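Local coordinates for protein P450 epoxidase (Sorangium cellulosum, PDB 1Q5D) that is a bacterial cytochrome P450, a mostly helical haem protein that holds protoporphyrin IX with its iron inside the fold, at residues A[30-33]-A[34-38]; A[192-195]-A[196-199]; A[228-231]-A[232-235]; A[281-284]-A[285-288]. One frame throughout, in Å; residues are numbered along the deposited sequence.

The four contacts are all local and follow one another along the chain, with none enclosing or crossing another. Interaction 1 comes first, two turns of helix 29-38, the helix that precedes strands 41-44 and 49-52. Interaction 2 is the start of helix 195-218, where the loop after helix 169-182 turns into helix. The next helix in the chain, 225-234, ends in interaction 3, just before helix 241-255. Interaction 4 is the short bend between helices 274-282 and 287-297. No two touch: interactions 1 and 3 (centres about 48 Å apart) and interactions 2 and 4 (about 41 Å) lie on opposite sides of the chain's centre.

Interaction 1: residues A[30-33]-A[34-38]; sequences PAIE and RLREA
Glu33, Arg36 and Glu37 share one flank of helix 29-38, the short alpha-helix near the N terminus of this cytochrome P450, and Arg34 folds back over Pro30. The backbone supplies four i to i+4 hydrogen bonds. The longest runs from Leu35 N to Ala31 O at 3.3 Å, the shortest from Arg36 N to Ile32 O at 2.7 Å.

Three charged side chains meet on the Glu33 flank. Glu33 CG stands opposite the backbone N (chi1 172°) and the chain runs on extended, beside that of Glu37, the two pointing the same way with their carboxylate planes 52° apart. Glu33 OE2 comes within 3.6 Å of Glu37 OE1, a pairing of like charges that probably costs some energy. Arg36 may offset part of it, although its NH2 stays 4.1 Å from Glu33 OE1, too far for a salt bridge. A water spans that gap, donating to Glu33 OE1 and weakly accepting from Arg36 NH2. Arg36 NH1 is hydrogen-bonded to Ser332 OG, and Ile32 also packs on Pro331 and Ser332, which joins this helix to helix 330-333.

Arg34 packs against the backbone. A bend at chi3 (-90°) turns its guanidinium back along the helix, where one face lies over the first turn: Pro30 O sits 3.6 Å above the plane, over its centre.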
loop_
_atom_site.group_PDB
_atom_site.type_symbol
_atom_site.label_atom_id
_atom_site.label_comp_id
_atom_site.label_asym_id
_atom_site.label_seq_id
_atom_site.Cartn_x
_atom_site.Cartn_y
_atom_site.Cartn_z
ATOM N N PRO A 30 19.649 -4.966 -8.204
ATOM C CA PRO A 30 21.048 -5.412 -8.096
ATOM C C PRO A 30 21.546 -5.461 -6.645
ATOM O O PRO A 30 22.165 -6.447 -6.258
ATOM C CB PRO A 30 21.814 -4.364 -8.915
ATOM C CG PRO A 30 20.814 -3.882 -9.901
ATOM C CD PRO A 30 19.506 -3.814 -9.109
ATOM N N ALA A 31 21.248 -4.434 -5.848
ATOM C CA ALA A 31 21.662 -4.417 -4.441
ATOM C C ALA A 31 21.018 -5.503 -3.583
ATOM O O ALA A 31 21.697 -6.168 -2.817
ATOM C CB ALA A 31 21.440 -3.031 -3.819
ATOM N N ILE A 32 19.710 -5.696 -3.697
ATOM C CA ILE A 32 19.094 -6.732 -2.891
ATOM C C ILE A 32 19.384 -8.144 -3.429
ATOM O O ILE A 32 19.397 -9.084 -2.665
ATOM C CB ILE A 32 17.570 -6.485 -2.692
ATOM C CG1 ILE A 32 16.838 -6.542 -4.039
ATOM C CG2 ILE A 32 17.342 -5.141 -1.980
ATOM C CD1 ILE A 32 15.393 -5.987 -3.996
ATOM N N GLU A 33 19.631 -8.286 -4.727
ATOM C CA GLU A 33 20.013 -9.596 -5.258
ATOM C C GLU A 33 21.340 -10.039 -4.600
ATOM O O GLU A 33 21.469 -11.169 -4.094
ATOM C CB GLU A 33 20.144 -9.565 -6.788
ATOM C CG GLU A 33 20.732 -10.860 -7.338
ATOM C CD GLU A 33 20.773 -10.923 -8.850
ATOM O OE1 GLU A 33 19.782 -10.534 -9.508
ATOM O OE2 GLU A 33 21.803 -11.382 -9.390
ATOM N N ARG A 34 22.302 -9.115 -4.563
ATOM C CA ARG A 34 23.570 -9.367 -3.875
ATOM C C ARG A 34 23.335 -9.821 -2.455
ATOM O O ARG A 34 23.967 -10.760 -1.999
ATOM C CB ARG A 34 24.457 -8.129 -3.867
ATOM C CG ARG A 34 25.125 -7.854 -5.187
ATOM C CD ARG A 34 26.284 -6.870 -5.073
ATOM N NE ARG A 34 25.825 -5.499 -5.258
ATOM C CZ ARG A 34 25.466 -4.986 -6.430
ATOM N NH1 ARG A 34 25.516 -5.732 -7.528
ATOM N NH2 ARG A 34 25.056 -3.724 -6.505
ATOM N N LEU A 35 22.426 -9.152 -1.751
ATOM C CA LEU A 35 22.061 -9.565 -0.397
ATOM C C LEU A 35 21.412 -10.948 -0.367
ATOM O O LEU A 35 21.835 -11.818 0.391
ATOM C CB LEU A 35 21.125 -8.537 0.260
ATOM C CG LEU A 35 21.792 -7.202 0.629
ATOM C CD1 LEU A 35 20.755 -6.170 1.096
ATOM C CD2 LEU A 35 22.865 -7.421 1.689
ATOM N N ARG A 36 20.370 -11.133 -1.174
ATOM C CA ARG A 36 19.619 -12.388 -1.189
ATOM C C ARG A 36 20.519 -13.604 -1.452
ATOM O O ARG A 36 20.397 -14.641 -0.804
ATOM C CB ARG A 36 18.509 -12.310 -2.245
ATOM C CG ARG A 36 17.542 -13.499 -2.252
ATOM C CD ARG A 36 16.374 -13.338 -3.243
ATOM N NE ARG A 36 16.826 -13.208 -4.624
ATOM C CZ ARG A 36 16.885 -12.068 -5.300
ATOM N NH1 ARG A 36 16.514 -10.926 -4.726
ATOM N NH2 ARG A 36 17.326 -12.059 -6.554
ATOM N N GLU A 37 21.413 -13.472 -2.419
ATOM C CA GLU A 37 22.274 -14.584 -2.790
ATOM C C GLU A 37 23.320 -14.896 -1.708
ATOM O O GLU A 37 23.671 -16.053 -1.498
ATOM C CB GLU A 37 22.894 -14.345 -4.168
ATOM C CG GLU A 37 21.961 -14.790 -5.290
ATOM C CD GLU A 37 22.402 -14.323 -6.661
ATOM O OE1 GLU A 37 21.658 -14.575 -7.639
ATOM O OE2 GLU A 37 23.486 -13.710 -6.767
ATOM N N ALA A 38 23.772 -13.875 -0.988
ATOM C CA ALA A 38 24.803 -14.062 0.041
ATOM C C ALA A 38 24.263 -14.610 1.370
ATOM O O ALA A 38 24.961 -15.346 2.076
ATOM C CB ALA A 38 25.570 -12.749 0.267
HETATM O O HOH W 1 17.030 -9.694 -9.017
#

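Interaction 2: residues A[192-195]-A[196-199]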
loop_
_atom_site.group_PDB
_atom_site.type_symbol
_atom_site.label_atom_id
_atom_site.label_comp_id
_atom_site.label_asym_id
_atom_site.label_seq_id
_atom_site.Cartn_x
_atom_site.Cartn_y
_atom_site.Cartn_z
ATOM N N ASP A 192 10.493 11.208 5.731
ATOM C CA ASP A 192 10.986 12.294 4.871
ATOM C C ASP A 192 10.156 13.589 4.887
ATOM O O ASP A 192 9.892 14.163 3.834
ATOM C CB ASP A 192 11.137 11.783 3.425
ATOM C CG ASP A 192 9.787 11.452 2.759
ATOM O OD1 ASP A 192 9.727 11.491 1.502
ATOM O OD2 ASP A 192 8.741 11.150 3.393
ATOM N N GLU A 193 9.761 14.054 6.071
ATOM C CA GLU A 193 8.909 15.245 6.194
ATOM C C GLU A 193 9.005 15.899 7.576
ATOM O O GLU A 193 9.340 15.238 8.562
ATOM C CB GLU A 193 7.432 14.922 5.871
ATOM C CG GLU A 193 6.557 16.156 5.632
ATOM C CD GLU A 193 5.181 15.833 5.052
ATOM O OE1 GLU A 193 5.067 14.874 4.254
ATOM O OE2 GLU A 193 4.200 16.549 5.385
ATOM N N GLU A 194 8.696 17.195 7.632
ATOM C CA GLU A 194 8.629 17.956 8.879
ATOM C C GLU A 194 7.496 17.461 9.766
ATOM O O GLU A 194 6.367 17.296 9.306
ATOM C CB GLU A 194 8.416 19.444 8.587
ATOM C CG GLU A 194 9.422 20.045 7.619
ATOM C CD GLU A 194 9.501 21.557 7.731
ATOM O OE1 GLU A 194 8.787 22.126 8.594
ATOM O OE2 GLU A 194 10.275 22.176 6.954
ATOM N N THR A 195 7.807 17.233 11.040
ATOM C CA THR A 195 6.859 16.679 11.997
ATOM C C THR A 195 5.606 17.532 12.130
ATOM O O THR A 195 4.497 17.003 12.176
ATOM C CB THR A 195 7.532 16.514 13.378
ATOM O OG1 THR A 195 8.779 15.824 13.215
ATOM C CG2 THR A 195 6.719 15.580 14.266
ATOM N N LYS A 196 5.782 18.850 12.177
ATOM C CA LYS A 196 4.645 19.759 12.355
ATOM C C LYS A 196 3.626 19.629 11.223
ATOM O O LYS A 196 2.423 19.633 11.458
ATOM C CB LYS A 196 5.113 21.220 12.448
ATOM C CG LYS A 196 5.929 21.554 13.712
ATOM C CD LYS A 196 5.075 22.106 14.846
ATOM C CE LYS A 196 5.890 22.234 16.125
ATOM N NZ LYS A 196 6.097 23.663 16.525
ATOM N N THR A 197 4.122 19.532 9.999
ATOM C CA THR A 197 3.254 19.428 8.835
ATOM C C THR A 197 2.481 18.110 8.887
ATOM O O THR A 197 1.274 18.083 8.665
ATOM C CB THR A 197 4.092 19.502 7.550
ATOM O OG1 THR A 197 4.869 20.706 7.561
ATOM C CG2 THR A 197 3.190 19.682 6.340
ATOM N N LEU A 198 3.199 17.031 9.184
ATOM C CA LEU A 198 2.616 15.705 9.327
ATOM C C LEU A 198 1.511 15.716 10.369
ATOM O O LEU A 198 0.410 15.218 10.129
ATOM C CB LEU A 198 3.686 14.690 9.762
ATOM C CG LEU A 198 4.678 14.160 8.725
ATOM C CD1 LEU A 198 5.466 13.020 9.364
ATOM C CD2 LEU A 198 3.959 13.693 7.477
ATOM N N VAL A 199 1.814 16.280 11.538
ATOM C CA VAL A 199 0.863 16.291 12.638
ATOM C C VAL A 199 -0.366 17.161 12.317
ATOM O O VAL A 199 -1.492 16.825 12.702
ATOM C CB VAL A 199 1.544 16.723 13.965
ATOM C CG1 VAL A 199 0.512 16.994 15.057
ATOM C CG2 VAL A 199 2.532 15.658 14.416
#
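Glu193 reaches across the start of helix 195-218 and lies against Leu198 and Thr197. The flat end of the glutamate meets carbon, with CD 3.5 Å from Leu198 CD2 and OE2 3.4 Å from Thr197 CG2. Its chain runs extended, CG opposite the backbone N (chi1 -165°), which lays the carboxylate against the methyl groups; it crosses Thr197 at about a right angle. In the first turn itself, Thr195 and Val199 lie side by side, their CG2 methyls 4.2 Å apart.

Backbone bonds hold this first turn, and with it Thr197, Leu198 and Val199. Glu194 O receives Leu198 N at 3.2 Å in a nearly straight bond (172°), and Thr197 N adds a weak one to the same oxygen. Val199 N bonds to Thr195 O at 2.9 Å.

Further out, Leu198 is buried against Ala178 and Arg181 of helix 169-182. Arg181 forms a salt bridge with Asp192 and a long, weak ion pair with Glu193 OE1, so it probably helps to hold the loop near that helix. The bound EPB is about 9 Å from the Leu198 side chain. Extended residues leading into a first turn, with Glu194 at the N-cap position, make this the N-terminal end of an alpha-helix on a loop-to-helix junction of the P450 fold.

Interaction 3: residues A[228-231]-A[232-235]; sequences MLLQ and AEAD
The last turns of helix 225-234 make this contact, a C-terminal helix end in the P450 fold, with Leu230 and Glu233 side by side on one flank and Asp235 drawn back toward Gln231. Four i to i+4 bonds hold the backbone. Ala232 N reaches Met228 O at 3.0 Å and Glu233 N reaches Leu229 O at 2.9 Å; the bond from Ala234 N to Leu230 O is more bent (143°). The last, from Asp235 N to Gln231 O at 2.9 Å, is nearly straight, although Asp235 is where the chain leaves helical geometry.

Glu233 sends CG away from its own backbone N (chi1 174°) and then bends at chi2, which brings OE2 to 4.1 Å from Leu230 CD2 and 3.6 Å from Leu230 O. Leu230 also touches Leu244 of helix 241-255 and Arg216 and Arg217 of helix 195-218. Ala232, buried, puts CB 3.4 Å from Leu229 O and packs on Leu109 of helix 100-110.

Asp235 places its carboxylate close to a carbonyl: OD2 is 3.2 Å from Gln231 O, two acceptors with no hydrogen between them. Its OD1 forms a salt bridge with Arg238 in the following loop. Negative charge beside a helix C terminus is probably unfavourable in itself, and the arginine would be expected to repay part of that cost.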
loop_
_atom_site.group_PDB
_atom_site.type_symbol
_atom_site.label_atom_id
_atom_site.label_comp_id
_atom_site.label_asym_id
_atom_site.label_seq_id
_atom_site.Cartn_x
_atom_site.Cartn_y
_atom_site.Cartn_z
ATOM N N MET A 228 -22.884 0.326 8.480
ATOM C CA MET A 228 -22.722 -1.029 9.007
ATOM C C MET A 228 -21.777 -1.041 10.207
ATOM O O MET A 228 -22.082 -1.643 11.247
ATOM C CB MET A 228 -22.219 -1.980 7.908
ATOM C CG MET A 228 -22.072 -3.426 8.369
ATOM S SD MET A 228 -20.470 -3.724 9.160
ATOM C CE MET A 228 -19.367 -3.424 7.728
ATOM N N LEU A 229 -20.638 -0.367 10.072
ATOM C CA LEU A 229 -19.672 -0.295 11.163
ATOM C C LEU A 229 -20.289 0.416 12.368
ATOM O O LEU A 229 -20.164 -0.036 13.510
ATOM C CB LEU A 229 -18.377 0.414 10.710
ATOM C CG LEU A 229 -17.557 -0.343 9.660
ATOM C CD1 LEU A 229 -16.432 0.542 9.068
ATOM C CD2 LEU A 229 -16.991 -1.643 10.243
ATOM N N LEU A 230 -20.986 1.511 12.109
ATOM C CA LEU A 230 -21.581 2.277 13.202
ATOM C C LEU A 230 -22.599 1.453 13.992
ATOM O O LEU A 230 -22.639 1.518 15.218
ATOM C CB LEU A 230 -22.191 3.566 12.667
ATOM C CG LEU A 230 -21.113 4.544 12.198
ATOM C CD1 LEU A 230 -21.629 5.511 11.118
ATOM C CD2 LEU A 230 -20.513 5.280 13.381
ATOM N N GLN A 231 -23.386 0.650 13.283
ATOM C CA GLN A 231 -24.365 -0.210 13.928
ATOM C C GLN A 231 -23.695 -1.287 14.769
ATOM O O GLN A 231 -24.127 -1.564 15.889
ATOM C CB GLN A 231 -25.284 -0.837 12.892
ATOM C CG GLN A 231 -26.208 0.156 12.235
ATOM C CD GLN A 231 -27.123 -0.506 11.227
ATOM O OE1 GLN A 231 -28.010 0.138 10.667
ATOM N NE2 GLN A 231 -26.919 -1.798 11.001
ATOM N N ALA A 232 -22.631 -1.882 14.234
ATOM C CA ALA A 232 -21.815 -2.825 14.991
ATOM C C ALA A 232 -21.316 -2.197 16.291
ATOM O O ALA A 232 -21.291 -2.847 17.341
ATOM C CB ALA A 232 -20.625 -3.299 14.147
ATOM N N GLU A 233 -20.909 -0.931 16.212
ATOM C CA GLU A 233 -20.380 -0.234 17.375
ATOM C C GLU A 233 -21.469 0.032 18.423
ATOM O O GLU A 233 -21.216 -0.042 19.630
ATOM C CB GLU A 233 -19.716 1.076 16.947
ATOM C CG GLU A 233 -19.252 1.951 18.094
ATOM C CD GLU A 233 -19.542 3.419 17.845
ATOM O OE1 GLU A 233 -18.744 4.270 18.301
ATOM O OE2 GLU A 233 -20.567 3.723 17.185
ATOM N N ALA A 234 -22.676 0.330 17.948
ATOM C CA ALA A 234 -23.804 0.652 18.820
ATOM C C ALA A 234 -24.360 -0.581 19.521
ATOM O O ALA A 234 -24.587 -0.562 20.732
ATOM C CB ALA A 234 -24.905 1.348 18.025
ATOM N N ASP A 235 -24.580 -1.646 18.751
ATOM C CA ASP A 235 -25.169 -2.881 19.259
ATOM C C ASP A 235 -24.246 -3.597 20.240
ATOM O O ASP A 235 -23.612 -2.971 21.088
ATOM C CB ASP A 235 -25.536 -3.819 18.100
ATOM C CG ASP A 235 -26.499 -3.181 17.107
ATOM O OD1 ASP A 235 -26.829 -3.832 16.089
ATOM O OD2 ASP A 235 -26.974 -2.034 17.257
#

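Interaction 4: residues A[281-284]-A[285-288]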
loop_
_atom_site.group_PDB
_atom_site.type_symbol
_atom_site.label_atom_id
_atom_site.label_comp_id
_atom_site.label_asym_id
_atom_site.label_seq_id
_atom_site.Cartn_x
_atom_site.Cartn_y
_atom_site.Cartn_z
ATOM N N LYS A 281 -3.084 -5.156 -25.091
ATOM C CA LYS A 281 -3.888 -4.544 -26.136
ATOM C C LYS A 281 -4.614 -5.640 -26.901
ATOM O O LYS A 281 -5.796 -5.507 -27.215
ATOM C CB LYS A 281 -3.017 -3.714 -27.081
ATOM C CG LYS A 281 -2.684 -2.312 -26.559
ATOM C CD LYS A 281 -1.687 -1.599 -27.475
ATOM C CE LYS A 281 -1.591 -0.112 -27.143
ATOM N NZ LYS A 281 -0.585 0.604 -27.985
ATOM N N ALA A 282 -3.898 -6.729 -27.177
ATOM C CA ALA A 282 -4.455 -7.888 -27.874
ATOM C C ALA A 282 -5.480 -8.636 -27.020
ATOM O O ALA A 282 -6.555 -8.988 -27.506
ATOM C CB ALA A 282 -3.338 -8.833 -28.311
ATOM N N GLU A 283 -5.140 -8.879 -25.755
ATOM C CA GLU A 283 -6.030 -9.555 -24.814
ATOM C C GLU A 283 -6.299 -8.674 -23.598
ATOM O O GLU A 283 -5.617 -8.796 -22.580
ATOM C CB GLU A 283 -5.410 -10.869 -24.332
ATOM C CG GLU A 283 -5.306 -11.964 -25.377
ATOM C CD GLU A 283 -4.119 -12.881 -25.141
ATOM O OE1 GLU A 283 -4.055 -13.515 -24.057
ATOM O OE2 GLU A 283 -3.245 -12.972 -26.039
ATOM N N PRO A 284 -7.279 -7.783 -23.689
ATOM C CA PRO A 284 -7.600 -6.897 -22.563
ATOM C C PRO A 284 -7.847 -7.663 -21.259
ATOM O O PRO A 284 -7.633 -7.115 -20.177
ATOM C CB PRO A 284 -8.858 -6.171 -23.043
ATOM C CG PRO A 284 -8.729 -6.185 -24.540
ATOM C CD PRO A 284 -8.134 -7.529 -24.864
ATOM N N GLY A 285 -8.274 -8.918 -21.368
ATOM C CA GLY A 285 -8.477 -9.770 -20.211
ATOM C C GLY A 285 -7.211 -10.072 -19.414
ATOM O O GLY A 285 -7.293 -10.559 -18.285
ATOM N N LEU A 286 -6.052 -9.772 -19.999
ATOM C CA LEU A 286 -4.754 -9.972 -19.345
ATOM C C LEU A 286 -4.381 -8.823 -18.391
ATOM O O LEU A 286 -3.399 -8.920 -17.655
ATOM C CB LEU A 286 -3.655 -10.115 -20.405
ATOM C CG LEU A 286 -2.620 -11.245 -20.287
ATOM C CD1 LEU A 286 -3.185 -12.520 -19.652
ATOM C CD2 LEU A 286 -1.987 -11.554 -21.651
ATOM N N MET A 287 -5.144 -7.733 -18.408
ATOM C CA MET A 287 -4.754 -6.548 -17.640
ATOM C C MET A 287 -4.640 -6.894 -16.153
ATOM O O MET A 287 -3.695 -6.502 -15.476
ATOM C CB MET A 287 -5.739 -5.394 -17.869
ATOM C CG MET A 287 -5.379 -4.089 -17.138
ATOM S SD MET A 287 -3.678 -3.535 -17.445
ATOM C CE MET A 287 -3.905 -2.618 -18.923
ATOM N N ARG A 288 -5.612 -7.649 -15.659
ATOM C CA ARG A 288 -5.644 -8.061 -14.269
ATOM C C ARG A 288 -4.337 -8.754 -13.872
ATOM O O ARG A 288 -3.713 -8.406 -12.875
ATOM C CB ARG A 288 -6.819 -9.008 -14.049
ATOM C CG ARG A 288 -7.729 -8.593 -12.929
ATOM C CD ARG A 288 -7.232 -8.998 -11.557
ATOM N NE ARG A 288 -8.012 -8.376 -10.483
ATOM C CZ ARG A 288 -9.314 -8.571 -10.279
ATOM N NH1 ARG A 288 -10.005 -9.374 -11.080
ATOM N NH2 ARG A 288 -9.926 -7.966 -9.264
#
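Pro284 and Gly285 form the corner of a tight bend, with Pro284 CB 3.3 Å from Gly285 N, and Glu283 leads into it. Pro284 O accepts a hydrogen bond from Met287 N at 3.1 Å, with the donor well above the carbonyl plane (54°). Glu283 O takes the Leu286 N-H at 2.8 Å, again from above the plane (41° out of it). These are two overlapping i to i+3 turns, the second starting one residue after the first, and they bring the chain from helix 274-282 into helix 287-297 of the P450 fold. Glu283 is the first residue to leave the helical geometry of the earlier helix.

On one side of the bend the side chains of Glu283 and Leu286 lie alongside one another, pointing the same way, and Leu286 CD2 comes within 3.7 Å of Glu283 OE1. Leu286 CB is nearer still to the backbone, 3.2 Å from Glu283 O. The polar end of Glu283 is held from outside, by a salt bridge between its OE2 and Arg349. Met287 CB packs 3.4 Å from Pro284 O, while the remainder of its side chain leads away, bent at chi2 and chi3, to rest on Glu376 and Val379 of helix 368-385.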